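Local coordinates for ChrR-like cupin domain-containing protein (Ralstonia eutropha JMP134, PDB 3EBR), which is of unknown function but belongs to the ChrR-like branch of the cupin superfamily, whose members share a small beta-barrel fold, at residues D138-Y143 and K152-F157; M20-Y25 and A129-K134. All blocks are in the same frame, centred on the assembly; numbering follows the deposited sequence.

Overall arrangement
Both contacts use helix 133-146, the one helix of an otherwise beta-rich cupin chain, and their centres lie 13 Å apart. They follow in series along the chain: contact 2 joins M20-Y25, before the first long strand, to A129-K134, where strand 127-131 runs into the helix; contact 1 then ties D138-Y143 within that helix to the closing loop K152-F157. R139 bridges them, reaching from the helix to the carbonyl of A23 and the carboxylate of E131, while selenomethionine M20 packs against R139 and Y143. The helix thus meets the edge strands of both sheets around R139 and, through Y140, the C-terminal tail, which also touches other subunits.

Contact 1 (D138-Y143 and K152-F157); sequences DRYLNY and KDLSTF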
ATOM      1  N   ASP A 138      -6.406   3.315  21.508  1.00 45.22           N
ATOM      2  CA  ASP A 138      -6.537   3.730  22.916  1.00 46.46           C
ATOM      3  C   ASP A 138      -7.896   4.360  23.147  1.00 45.80           C
ATOM      4  O   ASP A 138      -8.577   3.984  24.088  1.00 46.56           O
ATOM      5  CB  ASP A 138      -5.439   4.723  23.369  1.00 48.19           C
ATOM      6  CG  ASP A 138      -4.051   4.077  23.559  1.00 53.54           C
ATOM      7  OD1 ASP A 138      -3.889   2.837  23.457  1.00 57.72           O
ATOM      8  OD2 ASP A 138      -3.101   4.841  23.840  1.00 61.53           O
ATOM      9  N   ARG A 139      -8.288   5.283  22.271  1.00 44.31           N
ATOM     10  CA  ARG A 139      -9.591   5.950  22.361  1.00 43.82           C
ATOM     11  C   ARG A 139     -10.750   4.943  22.211  1.00 43.29           C
ATOM     12  O   ARG A 139     -11.670   4.957  23.022  1.00 42.79           O
ATOM     13  CB  ARG A 139      -9.666   7.079  21.328  1.00 44.32           C
ATOM     14  CG  ARG A 139     -10.987   7.839  21.246  1.00 42.03           C
ATOM     15  CD  ARG A 139     -11.106   8.971  20.242  1.00 43.54           C
ATOM     16  NE  ARG A 139     -10.114  10.034  20.386  1.00 44.12           N
ATOM     17  CZ  ARG A 139      -8.887  10.037  19.860  1.00 44.31           C
ATOM     18  NH1 ARG A 139      -8.406   9.021  19.138  1.00 47.53           N
ATOM     19  NH2 ARG A 139      -8.104  11.082  20.079  1.00 50.78           N
ATOM     20  N   TYR A 140     -10.677   4.075  21.197  1.00 44.01           N
ATOM     21  CA  TYR A 140     -11.703   3.044  20.960  1.00 43.80           C
ATOM     22  C   TYR A 140     -11.857   2.121  22.178  1.00 43.61           C
ATOM     23  O   TYR A 140     -12.969   1.937  22.669  1.00 44.53           O
ATOM     24  CB  TYR A 140     -11.407   2.245  19.676  1.00 44.10           C
ATOM     25  CG  TYR A 140     -12.381   1.106  19.448  1.00 45.03           C
ATOM     26  CD1 TYR A 140     -13.671   1.351  18.966  1.00 44.38           C
ATOM     27  CD2 TYR A 140     -12.015  -0.218  19.720  1.00 41.44           C
ATOM     28  CE1 TYR A 140     -14.581   0.303  18.770  1.00 45.00           C
ATOM     29  CE2 TYR A 140     -12.917  -1.269  19.530  1.00 43.05           C
ATOM     30  CZ  TYR A 140     -14.195  -1.005  19.048  1.00 43.72           C
ATOM     31  OH  TYR A 140     -15.088  -2.040  18.861  1.00 42.82           O
ATOM     32  N   LEU A 141     -10.742   1.593  22.678  1.00 43.21           N
ATOM     33  CA  LEU A 141     -10.750   0.718  23.865  1.00 42.94           C
ATOM     34  C   LEU A 141     -11.111   1.467  25.168  1.00 43.55           C
ATOM     35  O   LEU A 141     -11.746   0.864  26.031  1.00 45.70           O
ATOM     36  CB  LEU A 141      -9.411  -0.027  24.011  1.00 42.81           C
ATOM     37  CG  LEU A 141      -9.019  -1.017  22.902  1.00 38.52           C
ATOM     38  CD1 LEU A 141      -7.597  -1.503  23.115  1.00 29.27           C
ATOM     39  CD2 LEU A 141      -9.986  -2.194  22.822  1.00 35.02           C
ATOM     40  N   ASN A 142     -10.698   2.736  25.327  1.00 44.55           N
ATOM     41  CA  ASN A 142     -11.047   3.544  26.534  1.00 45.97           C
ATOM     42  C   ASN A 142     -12.556   3.838  26.634  1.00 45.55           C
ATOM     43  O   ASN A 142     -13.107   3.801  27.733  1.00 45.42           O
ATOM     44  CB  ASN A 142     -10.255   4.875  26.634  1.00 47.18           C
ATOM     45  CG  ASN A 142      -8.765   4.692  27.004  1.00 51.05           C
ATOM     46  OD1 ASN A 142      -8.360   3.709  27.629  1.00 55.89           O
ATOM     47  ND2 ASN A 142      -7.951   5.671  26.613  1.00 54.65           N
ATOM     48  N   TYR A 143     -13.198   4.147  25.502  1.00 45.28           N
ATOM     49  CA  TYR A 143     -14.655   4.400  25.451  1.00 45.80           C
ATOM     50  C   TYR A 143     -15.429   3.126  25.724  1.00 47.01           C
ATOM     51  O   TYR A 143     -16.433   3.167  26.442  1.00 48.12           O
ATOM     52  CB  TYR A 143     -15.059   4.977  24.098  1.00 45.79           C
ATOM     53  CG  TYR A 143     -16.541   5.226  23.840  1.00 45.19           C
ATOM     54  CD1 TYR A 143     -17.386   4.202  23.390  1.00 47.06           C
ATOM     55  CD2 TYR A 143     -17.089   6.501  23.978  1.00 47.42           C
ATOM     56  CE1 TYR A 143     -18.746   4.431  23.144  1.00 47.00           C
ATOM     57  CE2 TYR A 143     -18.450   6.741  23.728  1.00 47.77           C
ATOM     58  CZ  TYR A 143     -19.269   5.701  23.315  1.00 47.13           C
ATOM     59  OH  TYR A 143     -20.603   5.934  23.070  1.00 47.15           O
ATOM     60  N   LYS A 152     -14.586  -4.864  19.826  1.00 46.91           N
ATOM     61  CA  LYS A 152     -14.278  -5.721  18.675  1.00 45.92           C
ATOM     62  C   LYS A 152     -12.819  -5.565  18.298  1.00 45.63           C
ATOM     63  O   LYS A 152     -12.210  -4.543  18.603  1.00 44.72           O
ATOM     64  CB  LYS A 152     -15.180  -5.417  17.468  1.00 45.13           C
ATOM     65  CG  LYS A 152     -16.547  -6.024  17.606  1.00 48.60           C
ATOM     66  CD  LYS A 152     -17.463  -5.716  16.437  1.00 50.25           C
ATOM     67  CE  LYS A 152     -18.659  -6.664  16.452  1.00 50.99           C
ATOM     68  NZ  LYS A 152     -19.419  -6.658  17.741  1.00 54.00           N
ATOM     69  N   ASP A 153     -12.276  -6.587  17.633  1.00 46.89           N
ATOM     70  CA  ASP A 153     -10.887  -6.598  17.190  1.00 47.58           C
ATOM     71  C   ASP A 153     -10.791  -5.913  15.828  1.00 48.09           C
ATOM     72  O   ASP A 153     -10.895  -6.557  14.779  1.00 49.49           O
ATOM     73  CB  ASP A 153     -10.330  -8.032  17.134  1.00 47.82           C
ATOM     74  CG  ASP A 153      -8.804  -8.089  16.933  1.00 51.02           C
ATOM     75  OD1 ASP A 153      -8.102  -7.047  16.885  1.00 53.94           O
ATOM     76  OD2 ASP A 153      -8.283  -9.221  16.859  1.00 54.71           O
ATOM     77  N   LEU A 154     -10.577  -4.598  15.858  1.00 48.28           N
ATOM     78  CA  LEU A 154     -10.406  -3.808  14.637  1.00 48.43           C
ATOM     79  C   LEU A 154      -8.965  -3.982  14.071  1.00 51.79           C
ATOM     80  O   LEU A 154      -8.690  -3.551  12.944  1.00 52.57           O
ATOM     81  CB  LEU A 154     -10.743  -2.340  14.894  1.00 46.37           C
ATOM     82  CG  LEU A 154     -12.107  -2.030  15.516  1.00 40.60           C
ATOM     83  CD1 LEU A 154     -12.236  -0.525  15.637  1.00 37.18           C
ATOM     84  CD2 LEU A 154     -13.280  -2.600  14.733  1.00 33.86           C
ATOM     85  N   SER A 155      -8.050  -4.575  14.856  1.00 55.74           N
ATOM     86  CA  SER A 155      -6.668  -4.847  14.447  1.00 57.66           C
ATOM     87  C   SER A 155      -6.576  -5.937  13.376  1.00 59.49           C
ATOM     88  O   SER A 155      -5.790  -5.779  12.459  1.00 62.11           O
ATOM     89  CB  SER A 155      -5.803  -5.227  15.662  1.00 56.83           C
ATOM     90  N   THR A 156      -7.355  -7.020  13.484  1.00 62.32           N
ATOM     91  CA  THR A 156      -7.339  -8.119  12.484  1.00 64.97           C
ATOM     92  C   THR A 156      -8.297  -7.882  11.319  1.00 67.67           C
ATOM     93  O   THR A 156      -9.231  -7.073  11.425  1.00 66.87           O
ATOM     94  CB  THR A 156      -7.716  -9.518  13.071  1.00 64.30           C
ATOM     95  OG1 THR A 156      -9.011  -9.455  13.687  1.00 63.68           O
ATOM     96  CG2 THR A 156      -6.726  -9.963  14.079  1.00 64.60           C
ATOM     97  N   PHE A 157      -8.039  -8.630  10.235  1.00 70.66           N
ATOM     98  CA  PHE A 157      -8.811  -8.645   8.992  1.00 72.46           C
ATOM     99  C   PHE A 157      -9.484 -10.010   8.974  1.00 73.80           C
ATOM    100  O   PHE A 157      -8.931 -10.963   8.428  1.00 73.91           O
ATOM    101  CB  PHE A 157      -7.906  -8.423   7.780  1.00 72.26           C
ATOM    102  CG  PHE A 157      -7.224  -7.092   7.783  1.00 71.39           C
ATOM    103  CD1 PHE A 157      -5.982  -6.934   8.393  1.00 71.49           C
ATOM    104  CD2 PHE A 157      -7.826  -5.994   7.186  1.00 69.91           C
ATOM    105  CE1 PHE A 157      -5.354  -5.697   8.409  1.00 72.37           C
ATOM    106  CE2 PHE A 157      -7.209  -4.751   7.204  1.00 71.74           C
ATOM    107  CZ  PHE A 157      -5.972  -4.602   7.813  1.00 73.13           C
TER
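The ring of Y140 carries this contact. Over one face sits L154, whose CD1 methyl lies 3.8 Å from the ring centroid and only 4° off the ring normal, a CH-pi contact with the methyl almost exactly above the middle of the ring. CD1 is accordingly near-equidistant from the ring carbons, with L154 CD1 to Y140 CZ at 4.0 Å. The edge is taken by K152, whose backbone N lies in the ring plane and donates a hydrogen bond to Y140 OH, 3.0 Å long with an N-H...O angle of 161°. Nearby, K152 CB comes within 3.7 Å of Y140 OH before the lysine chain leads off, and K152 O lies 3.5 Å from Y140 CE2. With chi1 at 176°, CG of Y140 lies opposite the backbone N, and the ring extends toward the loop; the L154 side chain meets it at about a right angle. Two contacts therefore set the phenol: a methyl over its face and an N-H at its oxygen. Y33 of strand 30-37 touches both Y140 and L154, and L12 of strand 10-12 lies against L154 and K152. Between these two residues D153 turns away at the centre of an inverse gamma turn, and its OD2 accepts a hydrogen bond from L3 N of the second subunit. The arrangement is that of a C-terminal tail folded back on the preceding helix of a cupin chain, joined to it by a tyrosine that gives both a CH-pi contact and a hydrogen bond.

Contact 2 (M20-Y25 and A129-K134); sequences MPFAPY and AVENWK
F22 and Y25 reach across to E131 and A129 from a backbone that stays well apart from theirs: the nearest CA pairs are Y25 with A129 at 9.8 Å and F22 with E131 at 10.7 Å. M20-Y25 leaves strand 20-21 through an inverse gamma turn centred on F22, then a cis peptide before P24, whereas A129-K134 is extended as far as E131 and enters the helix after N132, its N-cap. Across this distance the two segments meet through side chains. E131 bends at chi2 (-64°) and runs antiparallel to the F22 side chain, alongside it: E131 CG lies at the ring edge, 4.0 Å from F22 CZ, and E131 CD is 3.9 Å from F22 CE1. One carboxylate oxygen, E131 OE2, meets the edge of the Y25 ring in its plane, 3.5 Å from Y25 CE2, with the carboxylate turned 83° from the ring. Farther out, Y25 OH rests 3.6 Å from the methyl A129 CB. OE1 of the buried carboxylate has polar partners on helix 133-146: a hydrogen bond with T135 OG1 and a salt bridge with R139 NH1; the R139 guanidinium also makes a cation-pi contact with F22. Within this chain strand 20-21 edges one sheet beside strand 30-37 and strand 127-131 edges the other beside strand 118-121, so the contact joins two sheet margins next to the first turns of the helix.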
HETATM    1  N   MSE A  20     -18.254   8.132  18.845  1.00 40.02           N
HETATM    2  CA  MSE A  20     -17.629   8.593  20.080  1.00 39.84           C
HETATM    3  C   MSE A  20     -16.945   9.941  19.899  1.00 40.84           C
HETATM    4  O   MSE A  20     -16.441  10.215  18.816  1.00 41.32           O
HETATM    5  CB  MSE A  20     -16.628   7.551  20.567  1.00 40.65           C
HETATM    6  CG  MSE A  20     -15.478   7.214  19.586  1.00 37.13           C
HETATM    7 SE   MSE A  20     -14.296   5.833  20.253  0.75 36.16          SE
HETATM    8  CE  MSE A  20     -13.922   6.610  21.661  1.00 42.61           C
ATOM      9  N   PRO A  21     -16.901  10.766  20.962  1.00 41.72           N
ATOM     10  CA  PRO A  21     -16.261  12.072  20.850  1.00 42.66           C
ATOM     11  C   PRO A  21     -14.763  11.912  20.671  1.00 43.70           C
ATOM     12  O   PRO A  21     -14.180  10.961  21.208  1.00 43.38           O
ATOM     13  CB  PRO A  21     -16.575  12.743  22.186  1.00 41.95           C
ATOM     14  CG  PRO A  21     -16.927  11.656  23.095  1.00 43.04           C
ATOM     15  CD  PRO A  21     -17.418  10.522  22.322  1.00 42.80           C
ATOM     16  N   PHE A  22     -14.144  12.852  19.956  1.00 44.57           N
ATOM     17  CA  PHE A  22     -12.712  12.815  19.673  1.00 44.92           C
ATOM     18  C   PHE A  22     -11.986  13.362  20.932  1.00 44.85           C
ATOM     19  O   PHE A  22     -11.389  14.444  20.920  1.00 45.25           O
ATOM     20  CB  PHE A  22     -12.421  13.586  18.366  1.00 45.50           C
ATOM     21  CG  PHE A  22     -11.178  13.120  17.638  1.00 46.00           C
ATOM     22  CD1 PHE A  22      -9.911  13.516  18.043  1.00 46.14           C
ATOM     23  CD2 PHE A  22     -11.291  12.292  16.518  1.00 47.76           C
ATOM     24  CE1 PHE A  22      -8.769  13.075  17.358  1.00 46.90           C
ATOM     25  CE2 PHE A  22     -10.164  11.857  15.825  1.00 48.48           C
ATOM     26  CZ  PHE A  22      -8.898  12.247  16.250  1.00 45.95           C
ATOM     27  N   ALA A  23     -12.029  12.567  22.010  1.00 44.47           N
ATOM     28  CA  ALA A  23     -11.472  12.918  23.311  1.00 44.01           C
ATOM     29  C   ALA A  23      -9.961  12.720  23.341  1.00 45.37           C
ATOM     30  O   ALA A  23      -9.463  11.807  22.689  1.00 46.27           O
ATOM     31  CB  ALA A  23     -12.117  12.076  24.394  1.00 42.46           C
ATOM     32  N   PRO A  24      -9.224  13.524  24.140  1.00 45.96           N
ATOM     33  CA  PRO A  24      -9.633  14.603  25.043  1.00 45.87           C
ATOM     34  C   PRO A  24      -9.632  16.010  24.405  1.00 45.32           C
ATOM     35  O   PRO A  24      -9.754  16.999  25.133  1.00 45.46           O
ATOM     36  CB  PRO A  24      -8.565  14.503  26.141  1.00 46.09           C
ATOM     37  CG  PRO A  24      -7.316  14.165  25.385  1.00 45.76           C
ATOM     38  CD  PRO A  24      -7.750  13.380  24.156  1.00 47.12           C
ATOM     39  N   TYR A  25      -9.609  16.101  23.074  1.00 45.02           N
ATOM     40  CA  TYR A  25      -9.521  17.391  22.381  1.00 45.01           C
ATOM     41  C   TYR A  25     -10.848  18.067  22.127  1.00 44.52           C
ATOM     42  O   TYR A  25     -10.953  19.273  22.339  1.00 45.33           O
ATOM     43  CB  TYR A  25      -8.818  17.224  21.032  1.00 45.39           C
ATOM     44  CG  TYR A  25      -7.493  16.506  21.126  1.00 47.30           C
ATOM     45  CD1 TYR A  25      -6.390  17.105  21.755  1.00 44.00           C
ATOM     46  CD2 TYR A  25      -7.327  15.243  20.556  1.00 44.06           C
ATOM     47  CE1 TYR A  25      -5.158  16.438  21.831  1.00 42.94           C
ATOM     48  CE2 TYR A  25      -6.114  14.581  20.627  1.00 47.36           C
ATOM     49  CZ  TYR A  25      -5.032  15.176  21.263  1.00 44.77           C
ATOM     50  OH  TYR A  25      -3.841  14.491  21.305  1.00 46.63           O
ATOM     51  N   ALA A 129       0.354  17.681  18.899  1.00 44.26           N
ATOM     52  CA  ALA A 129      -0.334  16.404  19.079  1.00 43.89           C
ATOM     53  C   ALA A 129      -0.102  15.500  17.891  1.00 43.48           C
ATOM     54  O   ALA A 129       0.158  15.982  16.789  1.00 43.96           O
ATOM     55  CB  ALA A 129      -1.822  16.634  19.259  1.00 43.85           C
ATOM     56  N   VAL A 130      -0.182  14.193  18.137  1.00 42.85           N
ATOM     57  CA  VAL A 130      -0.017  13.170  17.118  1.00 42.15           C
ATOM     58  C   VAL A 130      -1.156  12.170  17.243  1.00 41.80           C
ATOM     59  O   VAL A 130      -1.459  11.743  18.356  1.00 42.54           O
ATOM     60  CB  VAL A 130       1.302  12.406  17.249  1.00 41.26           C
ATOM     61  CG1 VAL A 130       1.407  11.368  16.141  1.00 40.69           C
ATOM     62  CG2 VAL A 130       2.474  13.352  17.180  1.00 40.41           C
ATOM     63  N   GLU A 131      -1.814  11.862  16.124  1.00 40.83           N
ATOM     64  CA  GLU A 131      -2.872  10.857  16.067  1.00 40.18           C
ATOM     65  C   GLU A 131      -2.409   9.773  15.125  1.00 39.27           C
ATOM     66  O   GLU A 131      -1.979  10.067  14.007  1.00 37.25           O
ATOM     67  CB  GLU A 131      -4.222  11.415  15.623  1.00 40.49           C
ATOM     68  CG  GLU A 131      -4.942  12.161  16.722  1.00 47.41           C
ATOM     69  CD  GLU A 131      -5.318  11.268  17.875  1.00 51.15           C
ATOM     70  OE1 GLU A 131      -5.908  10.201  17.617  1.00 44.80           O
ATOM     71  OE2 GLU A 131      -5.011  11.642  19.032  1.00 53.49           O
ATOM     72  N   ASN A 132      -2.515   8.531  15.595  1.00 37.51           N
ATOM     73  CA  ASN A 132      -2.101   7.369  14.855  1.00 37.81           C
ATOM     74  C   ASN A 132      -2.980   6.197  15.227  1.00 38.95           C
ATOM     75  O   ASN A 132      -3.961   6.383  15.951  1.00 39.76           O
ATOM     76  CB  ASN A 132      -0.605   7.135  15.127  1.00 38.53           C
ATOM     77  CG  ASN A 132      -0.260   6.967  16.598  1.00 37.16           C
ATOM     78  OD1 ASN A 132      -1.094   6.651  17.449  1.00 36.90           O
ATOM     79  ND2 ASN A 132       1.009   7.174  16.897  1.00 35.36           N
ATOM     80  N   TRP A 133      -2.636   5.006  14.745  1.00 40.01           N
ATOM     81  CA  TRP A 133      -3.406   3.807  15.061  1.00 40.18           C
ATOM     82  C   TRP A 133      -3.422   3.511  16.573  1.00 40.48           C
ATOM     83  O   TRP A 133      -4.410   2.968  17.064  1.00 40.50           O
ATOM     84  CB  TRP A 133      -2.894   2.570  14.277  1.00 40.32           C
ATOM     85  CG  TRP A 133      -1.618   1.969  14.748  1.00 37.83           C
ATOM     86  CD1 TRP A 133      -0.370   2.194  14.258  1.00 40.58           C
ATOM     87  CD2 TRP A 133      -1.471   1.020  15.809  1.00 37.20           C
ATOM     88  NE1 TRP A 133       0.550   1.449  14.952  1.00 39.12           N
ATOM     89  CE2 TRP A 133      -0.098   0.717  15.911  1.00 39.25           C
ATOM     90  CE3 TRP A 133      -2.372   0.397  16.687  1.00 38.99           C
ATOM     91  CZ2 TRP A 133       0.404  -0.181  16.866  1.00 41.79           C
ATOM     92  CZ3 TRP A 133      -1.877  -0.488  17.646  1.00 40.06           C
ATOM     93  CH2 TRP A 133      -0.501  -0.775  17.723  1.00 40.90           C
ATOM     94  N   LYS A 134      -2.314   3.812  17.275  1.00 40.73           N
ATOM     95  CA  LYS A 134      -2.201   3.580  18.720  1.00 41.69           C
ATOM     96  C   LYS A 134      -3.161   4.482  19.490  1.00 41.53           C
ATOM     97  O   LYS A 134      -3.886   3.995  20.355  1.00 41.55           O
ATOM     98  CB  LYS A 134      -0.763   3.775  19.226  1.00 41.85           C
ATOM     99  CG  LYS A 134       0.241   2.789  18.666  1.00 44.74           C
ATOM    100  CD  LYS A 134       1.635   2.987  19.241  1.00 44.65           C
ATOM    101  CE  LYS A 134       2.546   1.817  18.866  1.00 49.86           C
ATOM    102  NZ  LYS A 134       3.923   1.979  19.417  1.00 51.32           N
TER